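Lmo2125 protein (Listeria monocytogenes serovar 1/2a, PDB 5TU0) binds maltose and, as a lipoprotein of the solute-binding protein family, probably delivers the sugar to a membrane transporter for uptake. Local coordinates at residues Thr154-Trp160 with Lys232-Leu237; Ala202-Gln207 with Lys359-Gly365; Gly79-Val84 with Val277-Tyr281; Val196-Thr200 with Pro369-Ala373. The protein carries 2 engineered substitutions. All coordinates share one frame; numbering follows the deposited sequence. Where two conformers were deposited one is given.

Contact 1 (Thr154-Trp160 with Lys232-Leu237)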
loop_
_atom_site.group_PDB
_atom_site.type_symbol
_atom_site.label_atom_id
_atom_site.label_comp_id
_atom_site.label_asym_id
_atom_site.label_seq_id
_atom_site.Cartn_x
_atom_site.Cartn_y
_atom_site.Cartn_z
ATOM N N THR A 154 -20.453 -15.968 1.850
ATOM C CA THR A 154 -19.647 -14.891 1.283
ATOM C C THR A 154 -19.949 -13.544 1.925
ATOM O O THR A 154 -19.664 -12.503 1.319
ATOM C CB THR A 154 -19.865 -14.783 -0.257
ATOM O OG1 THR A 154 -21.268 -14.586 -0.548
ATOM C CG2 THR A 154 -19.368 -16.043 -0.960
ATOM N N GLY A 155 -20.513 -13.560 3.140
ATOM C CA GLY A 155 -20.847 -12.331 3.872
ATOM C C GLY A 155 -19.663 -11.383 3.919
ATOM O O GLY A 155 -19.783 -10.190 3.593
ATOM N N PHE A 156 -18.524 -11.932 4.313
ATOM C CA PHE A 156 -17.251 -11.204 4.358
ATOM C C PHE A 156 -16.213 -12.007 3.583
ATOM O O PHE A 156 -16.140 -13.234 3.740
ATOM C CB PHE A 156 -16.780 -11.012 5.803
ATOM C CG PHE A 156 -15.331 -10.617 5.915
ATOM C CD1 PHE A 156 -14.921 -9.354 5.556
ATOM C CD2 PHE A 156 -14.375 -11.521 6.373
ATOM C CE1 PHE A 156 -13.578 -8.987 5.641
ATOM C CE2 PHE A 156 -13.034 -11.153 6.476
ATOM C CZ PHE A 156 -12.642 -9.893 6.107
ATOM N N LEU A 157 -15.411 -11.321 2.758
ATOM C CA LEU A 157 -14.334 -11.983 2.021
ATOM C C LEU A 157 -13.071 -11.163 2.106
ATOM O O LEU A 157 -13.135 -9.936 2.093
ATOM C CB LEU A 157 -14.684 -12.142 0.541
ATOM C CG LEU A 157 -15.934 -12.949 0.176
ATOM C CD1 LEU A 157 -16.245 -12.790 -1.307
ATOM C CD2 LEU A 157 -15.768 -14.412 0.556
ATOM N N ALA A 158 -11.936 -11.845 2.185
ATOM C CA ALA A 158 -10.603 -11.190 2.144
ATOM C C ALA A 158 -9.629 -12.129 1.435
ATOM O O ALA A 158 -9.637 -13.337 1.680
ATOM C CB ALA A 158 -10.115 -10.855 3.537
ATOM N N LYS A 159 -8.790 -11.573 0.560
ATOM C CA LYS A 159 -7.839 -12.374 -0.212
ATOM C C LYS A 159 -6.644 -12.789 0.657
ATOM O O LYS A 159 -5.473 -12.426 0.382
ATOM C CB LYS A 159 -7.380 -11.578 -1.437
ATOM C CG LYS A 159 -6.678 -12.404 -2.500
ATOM C CD LYS A 159 -5.932 -11.524 -3.495
ATOM C CE LYS A 159 -5.160 -12.363 -4.499
ATOM N NZ LYS A 159 -4.220 -11.534 -5.305
ATOM N N TRP A 160 -6.918 -13.582 1.683
ATOM C CA TRP A 160 -5.872 -13.946 2.612
ATOM C C TRP A 160 -4.776 -14.906 2.112
ATOM O O TRP A 160 -3.787 -15.095 2.817
ATOM C CB TRP A 160 -6.431 -14.367 3.978
ATOM C CG TRP A 160 -6.967 -13.209 4.814
ATOM C CD1 TRP A 160 -6.597 -11.884 4.748
ATOM C CD2 TRP A 160 -7.840 -13.313 5.941
ATOM N NE1 TRP A 160 -7.242 -11.159 5.716
ATOM C CE2 TRP A 160 -8.008 -12.013 6.466
ATOM C CE3 TRP A 160 -8.522 -14.376 6.537
ATOM C CZ2 TRP A 160 -8.839 -11.752 7.560
ATOM C CZ3 TRP A 160 -9.349 -14.117 7.609
ATOM C CH2 TRP A 160 -9.498 -12.816 8.115
ATOM N N LYS A 232 -23.323 -9.929 -3.880
ATOM C CA LYS A 232 -23.345 -11.222 -3.166
ATOM C C LYS A 232 -22.418 -11.269 -1.940
ATOM O O LYS A 232 -22.513 -12.190 -1.129
ATOM C CB LYS A 232 -23.001 -12.333 -4.143
ATOM C CG LYS A 232 -23.976 -12.413 -5.312
ATOM C CD LYS A 232 -23.557 -13.457 -6.323
ATOM C CE LYS A 232 -24.594 -13.564 -7.425
ATOM N NZ LYS A 232 -24.231 -14.648 -8.372
ATOM N N ALA A 233 -21.486 -10.313 -1.845
ATOM C CA ALA A 233 -20.620 -10.175 -0.674
ATOM C C ALA A 233 -20.973 -8.843 -0.030
ATOM O O ALA A 233 -21.027 -7.816 -0.720
ATOM C CB ALA A 233 -19.151 -10.206 -1.068
ATOM N N ALA A 234 -21.214 -8.853 1.277
ATOM C CA ALA A 234 -21.613 -7.640 2.008
ATOM C C ALA A 234 -20.452 -6.718 2.373
ATOM O O ALA A 234 -20.629 -5.492 2.426
ATOM C CB ALA A 234 -22.378 -8.014 3.261
ATOM N N ALA A 235 -19.284 -7.307 2.615
ATOM C CA ALA A 235 -18.095 -6.557 3.004
ATOM C C ALA A 235 -16.830 -7.291 2.590
ATOM O O ALA A 235 -16.744 -8.529 2.684
ATOM C CB ALA A 235 -18.099 -6.331 4.514
ATOM N N ILE A 236 -15.840 -6.528 2.124
ATOM C CA ILE A 236 -14.592 -7.122 1.711
ATOM C C ILE A 236 -13.428 -6.216 2.040
ATOM O O ILE A 236 -13.592 -4.989 2.179
ATOM C CB ILE A 236 -14.522 -7.375 0.166
ATOM C CG1 ILE A 236 -14.576 -6.058 -0.632
ATOM C CG2 ILE A 236 -15.652 -8.265 -0.296
ATOM C CD1 ILE A 236 -14.350 -6.239 -2.123
ATOM N N LEU A 237 -12.256 -6.819 2.160
ATOM C CA LEU A 237 -11.015 -6.083 2.369
ATOM C C LEU A 237 -10.564 -5.652 0.978
ATOM O O LEU A 237 -10.646 -6.447 0.052
ATOM C CB LEU A 237 -9.996 -7.013 3.017
ATOM C CG LEU A 237 -8.661 -6.462 3.485
ATOM C CD1 LEU A 237 -8.859 -5.335 4.482
ATOM C CD2 LEU A 237 -7.861 -7.598 4.096
HETATM O O HOH W 1 -9.611 -9.032 -0.469
#

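Contact 2 (Ala202-Gln207 with Lys359-Gly365). Engineered in segment 359-365: Lys359 (natural residue Met).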
loop_
_atom_site.group_PDB
_atom_site.type_symbol
_atom_site.label_atom_id
_atom_site.label_comp_id
_atom_site.label_asym_id
_atom_site.label_seq_id
_atom_site.Cartn_x
_atom_site.Cartn_y
_atom_site.Cartn_z
ATOM N N ALA A 202 -7.021 -17.014 10.386
ATOM C CA ALA A 202 -7.296 -17.045 8.938
ATOM C C ALA A 202 -7.770 -18.425 8.474
ATOM O O ALA A 202 -8.702 -18.538 7.678
ATOM C CB ALA A 202 -6.066 -16.616 8.138
ATOM N N THR A 203 -7.124 -19.464 8.998
ATOM C CA THR A 203 -7.425 -20.822 8.628
ATOM C C THR A 203 -8.883 -21.172 8.972
ATOM O O THR A 203 -9.519 -21.928 8.231
ATOM C CB THR A 203 -6.401 -21.785 9.278
ATOM O OG1 THR A 203 -5.072 -21.453 8.802
ATOM C CG2 THR A 203 -6.681 -23.225 8.936
ATOM N N LYS A 204 -9.404 -20.610 10.064
ATOM C CA LYS A 204 -10.806 -20.867 10.458
ATOM C C LYS A 204 -11.756 -20.346 9.370
ATOM O O LYS A 204 -12.742 -21.009 9.026
ATOM C CB LYS A 204 -11.155 -20.217 11.805
ATOM C CG LYS A 204 -10.340 -20.656 13.015
ATOM C CD LYS A 204 -10.548 -22.102 13.414
ATOM C CE LYS A 204 -9.793 -22.421 14.703
ATOM N NZ LYS A 204 -9.773 -23.894 14.967
ATOM N N TRP A 205 -11.468 -19.156 8.830
ATOM C CA TRP A 205 -12.295 -18.610 7.744
ATOM C C TRP A 205 -12.199 -19.486 6.492
ATOM O O TRP A 205 -13.222 -19.854 5.908
ATOM C CB TRP A 205 -11.926 -17.161 7.428
ATOM C CG TRP A 205 -12.497 -16.175 8.428
ATOM C CD1 TRP A 205 -11.936 -15.775 9.622
ATOM C CD2 TRP A 205 -13.738 -15.459 8.308
ATOM N NE1 TRP A 205 -12.769 -14.867 10.250
ATOM C CE2 TRP A 205 -13.876 -14.658 9.465
ATOM C CE3 TRP A 205 -14.754 -15.432 7.341
ATOM C CZ2 TRP A 205 -14.989 -13.827 9.675
ATOM C CZ3 TRP A 205 -15.854 -14.619 7.551
ATOM C CH2 TRP A 205 -15.951 -13.812 8.712
ATOM N N PHE A 206 -10.979 -19.844 6.098
ATOM C CA PHE A 206 -10.790 -20.728 4.920
ATOM C C PHE A 206 -11.477 -22.077 5.041
ATOM O O PHE A 206 -12.141 -22.541 4.090
ATOM C CB PHE A 206 -9.302 -21.001 4.684
ATOM C CG PHE A 206 -8.586 -19.866 4.053
ATOM C CD1 PHE A 206 -8.867 -19.527 2.747
ATOM C CD2 PHE A 206 -7.589 -19.172 4.736
ATOM C CE1 PHE A 206 -8.202 -18.500 2.121
ATOM C CE2 PHE A 206 -6.935 -18.124 4.124
ATOM C CZ PHE A 206 -7.230 -17.791 2.812
ATOM N N GLN A 207 -11.319 -22.693 6.213
ATOM C CA GLN A 207 -11.797 -24.050 6.444
ATOM C C GLN A 207 -13.274 -24.180 6.867
ATOM O O GLN A 207 -13.937 -25.140 6.463
ATOM C CB GLN A 207 -10.865 -24.751 7.443
ATOM C CG GLN A 207 -9.486 -25.056 6.865
ATOM C CD GLN A 207 -9.524 -26.167 5.811
ATOM O OE1 GLN A 207 -10.116 -27.225 6.037
ATOM N NE2 GLN A 207 -8.876 -25.940 4.663
ATOM N N LYS A 359 0.947 -18.976 4.176
ATOM C CA LYS A 359 -0.505 -18.859 4.252
ATOM C C LYS A 359 -1.206 -20.045 3.559
ATOM O O LYS A 359 -2.139 -20.611 4.119
ATOM C CB LYS A 359 -0.999 -17.544 3.638
ATOM C CG LYS A 359 -0.599 -16.239 4.376
ATOM C CD LYS A 359 -1.068 -16.116 5.846
ATOM C CE LYS A 359 -2.589 -16.234 6.039
ATOM N NZ LYS A 359 -3.137 -17.639 5.961
ATOM N N PHE A 360 -0.741 -20.454 2.379
ATOM C CA PHE A 360 -1.431 -21.497 1.644
ATOM C C PHE A 360 -1.437 -22.867 2.305
ATOM O O PHE A 360 -2.492 -23.538 2.332
ATOM C CB PHE A 360 -0.928 -21.664 0.214
ATOM C CG PHE A 360 -1.697 -22.725 -0.545
ATOM C CD1 PHE A 360 -2.923 -22.420 -1.125
ATOM C CD2 PHE A 360 -1.227 -24.028 -0.627
ATOM C CE1 PHE A 360 -3.673 -23.400 -1.784
ATOM C CE2 PHE A 360 -1.974 -25.013 -1.271
ATOM C CZ PHE A 360 -3.187 -24.689 -1.866
ATOM N N ASP A 361 -0.281 -23.302 2.798
ATOM C CA ASP A 361 -0.186 -24.644 3.393
ATOM C C ASP A 361 -1.178 -24.815 4.562
ATOM O O ASP A 361 -1.748 -25.884 4.730
ATOM C CB ASP A 361 1.244 -24.978 3.800
ATOM C CG ASP A 361 2.212 -25.090 2.591
ATOM O OD1 ASP A 361 1.768 -25.087 1.420
ATOM O OD2 ASP A 361 3.434 -25.187 2.832
ATOM N N ALA A 362 -1.394 -23.739 5.321
ATOM C CA ALA A 362 -2.358 -23.726 6.420
ATOM C C ALA A 362 -3.784 -23.502 5.918
ATOM O O ALA A 362 -4.708 -24.198 6.349
ATOM C CB ALA A 362 -1.985 -22.670 7.444
ATOM N N ALA A 363 -3.968 -22.556 5.000
ATOM C CA ALA A 363 -5.293 -22.248 4.472
ATOM C C ALA A 363 -5.969 -23.492 3.865
ATOM O O ALA A 363 -7.171 -23.720 4.033
ATOM C CB ALA A 363 -5.191 -21.137 3.438
ATOM N N SER A 364 -5.161 -24.305 3.194
ATOM C CA SER A 364 -5.621 -25.518 2.538
ATOM C C SER A 364 -5.750 -26.736 3.449
ATOM O O SER A 364 -6.158 -27.800 2.987
ATOM C CB SER A 364 -4.665 -25.866 1.385
ATOM O OG SER A 364 -3.410 -26.280 1.876
ATOM N N GLY A 365 -5.408 -26.595 4.727
ATOM C CA GLY A 365 -5.466 -27.725 5.658
ATOM C C GLY A 365 -4.374 -28.757 5.424
ATOM O O GLY A 365 -4.465 -29.879 5.924
#

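Contact 3 (Gly79-Val84 with Val277-Tyr281)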
loop_
_atom_site.group_PDB
_atom_site.type_symbol
_atom_site.label_atom_id
_atom_site.label_comp_id
_atom_site.label_asym_id
_atom_site.label_seq_id
_atom_site.Cartn_x
_atom_site.Cartn_y
_atom_site.Cartn_z
ATOM N N GLY A 79 21.993 3.772 -6.441
ATOM C CA GLY A 79 22.608 4.968 -7.007
ATOM C C GLY A 79 21.810 5.710 -8.063
ATOM O O GLY A 79 22.340 6.632 -8.695
ATOM N N HIS A 80 20.533 5.361 -8.240
ATOM C CA HIS A 80 19.706 6.007 -9.280
ATOM C C HIS A 80 18.948 7.266 -8.824
ATOM O O HIS A 80 18.517 8.068 -9.657
ATOM C CB HIS A 80 18.722 4.986 -9.861
ATOM C CG HIS A 80 19.375 3.731 -10.354
ATOM N ND1 HIS A 80 20.377 3.733 -11.301
ATOM C CD2 HIS A 80 19.145 2.431 -10.055
ATOM C CE1 HIS A 80 20.749 2.493 -11.550
ATOM N NE2 HIS A 80 20.013 1.683 -10.809
ATOM N N LEU A 81 18.754 7.430 -7.512
ATOM C CA LEU A 81 18.063 8.606 -6.966
ATOM C C LEU A 81 19.003 9.464 -6.130
ATOM O O LEU A 81 19.855 8.952 -5.427
ATOM C CB LEU A 81 16.893 8.181 -6.074
ATOM C CG LEU A 81 15.845 7.293 -6.743
ATOM C CD1 LEU A 81 14.771 6.927 -5.747
ATOM C CD2 LEU A 81 15.252 7.981 -7.956
ATOM N N ALA A 82 18.814 10.771 -6.190
ATOM C CA ALA A 82 19.600 11.701 -5.392
ATOM C C ALA A 82 19.086 11.748 -3.953
ATOM O O ALA A 82 17.895 11.599 -3.728
ATOM C CB ALA A 82 19.482 13.099 -5.991
ATOM N N GLU A 83 19.971 11.995 -2.993
ATOM C CA GLU A 83 19.536 12.258 -1.618
ATOM C C GLU A 83 18.880 13.630 -1.644
ATOM O O GLU A 83 19.386 14.538 -2.310
ATOM C CB GLU A 83 20.701 12.289 -0.630
ATOM C CG GLU A 83 21.395 10.966 -0.463
ATOM C CD GLU A 83 22.547 11.048 0.520
ATOM O OE1 GLU A 83 22.387 11.667 1.597
ATOM O OE2 GLU A 83 23.609 10.482 0.206
ATOM N N VAL A 84 17.749 13.768 -0.955
ATOM C CA VAL A 84 16.981 15.022 -0.941
ATOM C C VAL A 84 16.610 15.404 0.471
ATOM O O VAL A 84 16.699 14.576 1.405
ATOM C CB VAL A 84 15.688 14.912 -1.782
ATOM C CG1 VAL A 84 16.032 14.755 -3.258
ATOM C CG2 VAL A 84 14.814 13.741 -1.303
ATOM N N VAL A 277 10.630 11.751 -6.320
ATOM C CA VAL A 277 12.049 11.438 -6.280
ATOM C C VAL A 277 12.799 12.228 -7.332
ATOM O O VAL A 277 12.191 12.699 -8.297
ATOM C CB VAL A 277 12.297 9.930 -6.461
ATOM C CG1 VAL A 277 11.536 9.152 -5.388
ATOM C CG2 VAL A 277 11.889 9.432 -7.850
ATOM N N VAL A 278 14.111 12.380 -7.127
ATOM C CA VAL A 278 14.996 13.136 -8.034
ATOM C C VAL A 278 16.027 12.202 -8.635
ATOM O O VAL A 278 16.684 11.447 -7.919
ATOM C CB VAL A 278 15.737 14.257 -7.285
ATOM C CG1 VAL A 278 16.709 14.993 -8.207
ATOM C CG2 VAL A 278 14.744 15.215 -6.657
ATOM N N SER A 279 16.164 12.241 -9.955
ATOM C CA SER A 279 17.172 11.450 -10.644
ATOM C C SER A 279 18.573 11.823 -10.147
ATOM O O SER A 279 18.905 13.003 -10.059
ATOM C CB SER A 279 17.089 11.715 -12.146
ATOM O OG SER A 279 18.173 11.135 -12.838
ATOM N N ASN A 280 19.392 10.819 -9.816
ATOM C CA ASN A 280 20.763 11.089 -9.361
ATOM C C ASN A 280 21.630 11.562 -10.534
ATOM O O ASN A 280 22.728 12.063 -10.315
ATOM C CB ASN A 280 21.386 9.845 -8.725
ATOM C CG ASN A 280 22.534 10.167 -7.771
ATOM O OD1 ASN A 280 22.660 11.287 -7.259
ATOM N ND2 ASN A 280 23.343 9.161 -7.484
ATOM N N TYR A 281 21.120 11.418 -11.761
ATOM C CA TYR A 281 21.820 11.831 -12.981
ATOM C C TYR A 281 21.417 13.233 -13.413
ATOM O O TYR A 281 21.955 13.761 -14.384
ATOM C CB TYR A 281 21.501 10.846 -14.118
ATOM C CG TYR A 281 21.673 9.377 -13.728
ATOM C CD1 TYR A 281 22.894 8.737 -13.869
ATOM C CD2 TYR A 281 20.596 8.639 -13.236
ATOM C CE1 TYR A 281 23.058 7.407 -13.516
ATOM C CE2 TYR A 281 20.741 7.301 -12.882
ATOM C CZ TYR A 281 21.980 6.696 -13.014
ATOM O OH TYR A 281 22.124 5.390 -12.666
HETATM O O HOH W 2 15.313 11.279 -4.824
#

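Contact 4 (Val196-Thr200 with Pro369-Ala373). Engineered in segment 369-373: Pro371 (natural residue Gln).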
loop_
_atom_site.group_PDB
_atom_site.type_symbol
_atom_site.label_atom_id
_atom_site.label_comp_id
_atom_site.label_asym_id
_atom_site.label_seq_id
_atom_site.Cartn_x
_atom_site.Cartn_y
_atom_site.Cartn_z
ATOM N N VAL A 196 1.467 -16.864 14.309
ATOM C CA VAL A 196 0.785 -18.153 14.263
ATOM C C VAL A 196 -0.673 -18.006 14.717
ATOM O O VAL A 196 -1.557 -18.664 14.156
ATOM C CB VAL A 196 1.570 -19.249 15.007
ATOM C CG1 VAL A 196 0.764 -20.535 15.077
ATOM C CG2 VAL A 196 2.893 -19.480 14.290
ATOM N N GLU A 197 -0.933 -17.134 15.692
ATOM C CA GLU A 197 -2.328 -16.866 16.084
ATOM C C GLU A 197 -3.111 -16.300 14.894
ATOM O O GLU A 197 -4.268 -16.670 14.665
ATOM C CB GLU A 197 -2.430 -15.881 17.241
ATOM C CG GLU A 197 -2.325 -16.452 18.637
ATOM C CD GLU A 197 -2.395 -15.331 19.674
ATOM O OE1 GLU A 197 -1.354 -14.668 19.929
ATOM O OE2 GLU A 197 -3.499 -15.107 20.219
ATOM N N GLY A 198 -2.473 -15.409 14.148
ATOM C CA GLY A 198 -3.100 -14.802 12.968
ATOM C C GLY A 198 -3.371 -15.833 11.877
ATOM O O GLY A 198 -4.466 -15.848 11.276
ATOM N N ILE A 199 -2.378 -16.705 11.635
ATOM C CA ILE A 199 -2.508 -17.741 10.641
ATOM C C ILE A 199 -3.658 -18.673 11.045
ATOM O O ILE A 199 -4.474 -19.042 10.201
ATOM C CB ILE A 199 -1.199 -18.536 10.447
ATOM C CG1 ILE A 199 -0.076 -17.608 9.948
ATOM C CG2 ILE A 199 -1.424 -19.644 9.431
ATOM C CD1 ILE A 199 1.286 -18.256 9.976
ATOM N N THR A 200 -3.722 -19.009 12.340
ATOM C CA THR A 200 -4.770 -19.889 12.879
ATOM C C THR A 200 -6.157 -19.277 12.672
ATOM O O THR A 200 -7.080 -19.974 12.262
ATOM C CB THR A 200 -4.522 -20.201 14.378
ATOM O OG1 THR A 200 -3.228 -20.791 14.528
ATOM C CG2 THR A 200 -5.567 -21.172 14.939
ATOM N N PRO A 369 -0.967 -24.542 11.313
ATOM C CA PRO A 369 -0.357 -23.210 11.247
ATOM C C PRO A 369 1.109 -23.068 11.711
ATOM O O PRO A 369 1.885 -22.361 11.053
ATOM C CB PRO A 369 -1.301 -22.370 12.117
ATOM C CG PRO A 369 -2.628 -23.006 11.909
ATOM C CD PRO A 369 -2.314 -24.481 11.907
ATOM N N GLN A 370 1.485 -23.731 12.809
ATOM C CA GLN A 370 2.868 -23.629 13.325
ATOM C C GLN A 370 3.955 -24.130 12.318
ATOM O O GLN A 370 4.881 -23.372 11.992
ATOM C CB GLN A 370 2.999 -24.313 14.696
ATOM C CG GLN A 370 4.348 -24.115 15.370
ATOM C CD GLN A 370 4.547 -22.707 15.884
ATOM O OE1 GLN A 370 3.684 -22.166 16.558
ATOM N NE2 GLN A 370 5.691 -22.119 15.589
ATOM N N PRO A 371 3.863 -25.398 11.842
ATOM C CA PRO A 371 4.859 -25.867 10.853
ATOM C C PRO A 371 4.756 -25.143 9.524
ATOM O O PRO A 371 5.755 -25.010 8.829
ATOM C CB PRO A 371 4.534 -27.349 10.676
ATOM C CG PRO A 371 3.160 -27.523 11.209
ATOM C CD PRO A 371 2.982 -26.495 12.277
ATOM N N SER A 372 3.563 -24.686 9.163
ATOM C CA SER A 372 3.406 -23.932 7.923
ATOM C C SER A 372 4.294 -22.678 7.990
ATOM O O SER A 372 5.015 -22.354 7.030
ATOM C CB SER A 372 1.953 -23.544 7.705
ATOM O OG SER A 372 1.768 -22.907 6.445
ATOM N N ALA A 373 4.237 -22.000 9.129
ATOM C CA ALA A 373 5.005 -20.781 9.354
ATOM C C ALA A 373 6.482 -21.075 9.540
ATOM O O ALA A 373 7.321 -20.382 8.970
ATOM C CB ALA A 373 4.453 -20.029 10.548
#

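Contact 1 (Thr154-Trp160 with Lys232-Leu237)
Thr154 opens the pairing with its hydroxyl: OG1 gives a hydrogen bond to Lys232 O at 2.8 Å, from above the carbonyl plane, with Phe144 O a second acceptor near the same hydroxyl. Beyond it the two segments join as parallel beta strands, 156-157 beside 235-237, at one side of the mixed sheet of this solute-binding fold; strand 235-238 pairs on its other side with strand 105-121. Gly155 O takes Ala235 N at 3.1 Å, and Ala234 N reaches the same oxygen weakly. At Phe156 the CA-H leans on Ala235 O, while the ring, swung anti to the backbone N (chi1 164°), passes CD1 obliquely by that carbonyl and goes on to meet Trp205 edge-to-face. Leu157 N returns the bond to Ala235 O, in the carbonyl plane, and Leu157 O accepts Leu237 N at 3.2 Å. On the face opposite Phe156 and Ala235, Leu157 sets CD1 against Ala233 CB and CB against Ile236 CG2. Ala158 CB packs on Leu237 CB at 3.9 Å. A water continues the pairing, accepting from Lys159 N and donating to Leu237 O. Trp160, its NE1 bonded to Tyr267 OH, crosses Leu237 at about a right angle, NE1 4.0 Å from CD2.

Contact 2 (Ala202-Gln207 with Lys359-Gly365)
Ala363 and Phe206 meet in a CH-pi contact: the Ala363 methyl sits over one face of the Phe206 ring, CB 3.6 Å from the ring centroid and offset toward the CD2-CE2 side, with CD2 its nearest ring atom at 3.4 Å. Next to it, Gln207 NE2 donates to Ala363 O at 2.9 Å in a nearly straight bond (165°). The oxygen lies in the plane of the Gln207 amide, whereas the donor is tilted 27° from the carbonyl plane. It is the bend of the glutamine chain at chi2 that brings the amide back across to the neighbouring helix. Thr203 lays CG2 against Ala362 O at 3.4 Å and OG1 against Ala362 CB; its hydroxyl is spent on Ile199 O of its own helix.

Two helices, 193-208 and 348-363, pack here; the axes of the segments 202-207 and 359-363 approach to 9.5 Å and cross at -53°, and the contact falls where the second helix ends. Gly365, with positive phi, closes that helix in a Schellman motif, its N bonded to Ala362 O. Ser364 OG and N both bond to Phe360 O, from opposite faces of its plane, and Ser364 OG also bonds to Ser366 OG.

The engineered Lys359 folds its chain back through three bent torsions until NZ lies 3.8 Å from Ala202 CB, buried without a polar partner in the model. Farther out, Trp210 meets Phe206 edge-to-face, and Trp160 touches both Phe206 and Ala202.

Contact 3 (Gly79-Val84 with Val277-Tyr281)
A single beta bridge, Leu81 with Ser279, ties the loop that follows helix 69-77 to residues 277-281 of and after strand 272-278. Ala82 N donates to Val278 O at 2.8 Å, and Asn280 N to His80 O at 2.9 Å; Ala82 N is tilted 25° from the carbonyl plane of Val278, whereas Asn280 N comes in from above that of His80. Asn280 grips the loop a second time through its side chain: CG anti to the backbone N (chi1 -157°) carries ND2 to Gly79 O, 3.0 Å away, with that oxygen lying in the amide plane. The other end of the amide, OD1, accepts from Lys285 NZ.

Gly79 is where helix 69-77 is closed by a Schellman motif, so Asn280 holds the carbonyl of the glycine that follows the helix and closes it. Just after it, His80 and Tyr281 run side by side and share a hydrogen bond between ND1 and OH at 2.8 Å, edge to edge, each atom near the plane of the other's ring. Tyr281 N in turn bonds to Ser279 OG, an ST turn.

Two separate apolar contacts accompany the bridge. Leu81 CD2 meets Val277 CG2 at 3.7 Å. Val278 receives the other two side chains, its CG2 touching Val84 CG1, also at 3.7 Å, while Ala82 CB rests by its CG1. A water lies between Ala82 O and Val278 N, accepting from the latter. Helix 285-295 covers Val84 and Val278 through Leu292, and Lys285 also belongs to the tartronate site.

Contact 4 (Val196-Thr200 with Pro369-Ala373)
Ile199 points its CB toward helix 369-387, and its two branches divide the work. CB stands 4.2 Å from Pro369 CB. The CG2 branch, anti to the backbone N, runs alongside the proline in the opposite direction and touches Pro369 CB at 3.8 Å. The other branch stretches out through CG1 (chi2 170°) and ends with CD1 on Ala373 CB, 3.7 Å away. One side chain spans the first turn of the partner helix, from Pro369 to Ala373.

Val196, one turn earlier, covers the same two residues: CG1 lies near Pro369 CB, and CG2 packs against Ala373 CB. Across its methyls, at about a right angle, comes the Gln370 side chain, with OE1 3.6 Å from CG2; the NE2 of that amide bonds to Asp374. Thr200 crosses the proline ring with OG1 3.5 Å from Pro369 CB, its hydroxyl already given to Val196 O, which also takes Thr200 N from the opposite face of the carbonyl plane. From helix 348-363, Leu358 and Ala362 touch Ile199. This is largely apolar helix-helix packing, the axes of segments 196-200 and 369-373 approaching to 9.3 Å and crossing at 119°, with the start of the C-terminal helix against the N-terminal half of helix 193-208.

Overall arrangement
Contacts 1, 2 and 4 form one continuous region, while contact 3 lies on the opposite side of the chain's centre from contacts 1 and 2. Contacts 1 and 3 have centres about 41 Å apart, yet both reach the same mixed sheet. Contacts 2 and 4 share helix 193-208 and have centres about 9 Å apart; Ala362 joins them, its CB 3.7 Å from Ile199 CG2. Contact 1 touches contact 2 through its aromatics, with Phe156 CD2 3.6 Å from Trp205 CZ3. The sugar, held by Asp70, Glu114, Tyr164 and Trp241, lies about 11 Å from the Leu237 side chain; the tartronate is about 7 Å from that of Val278.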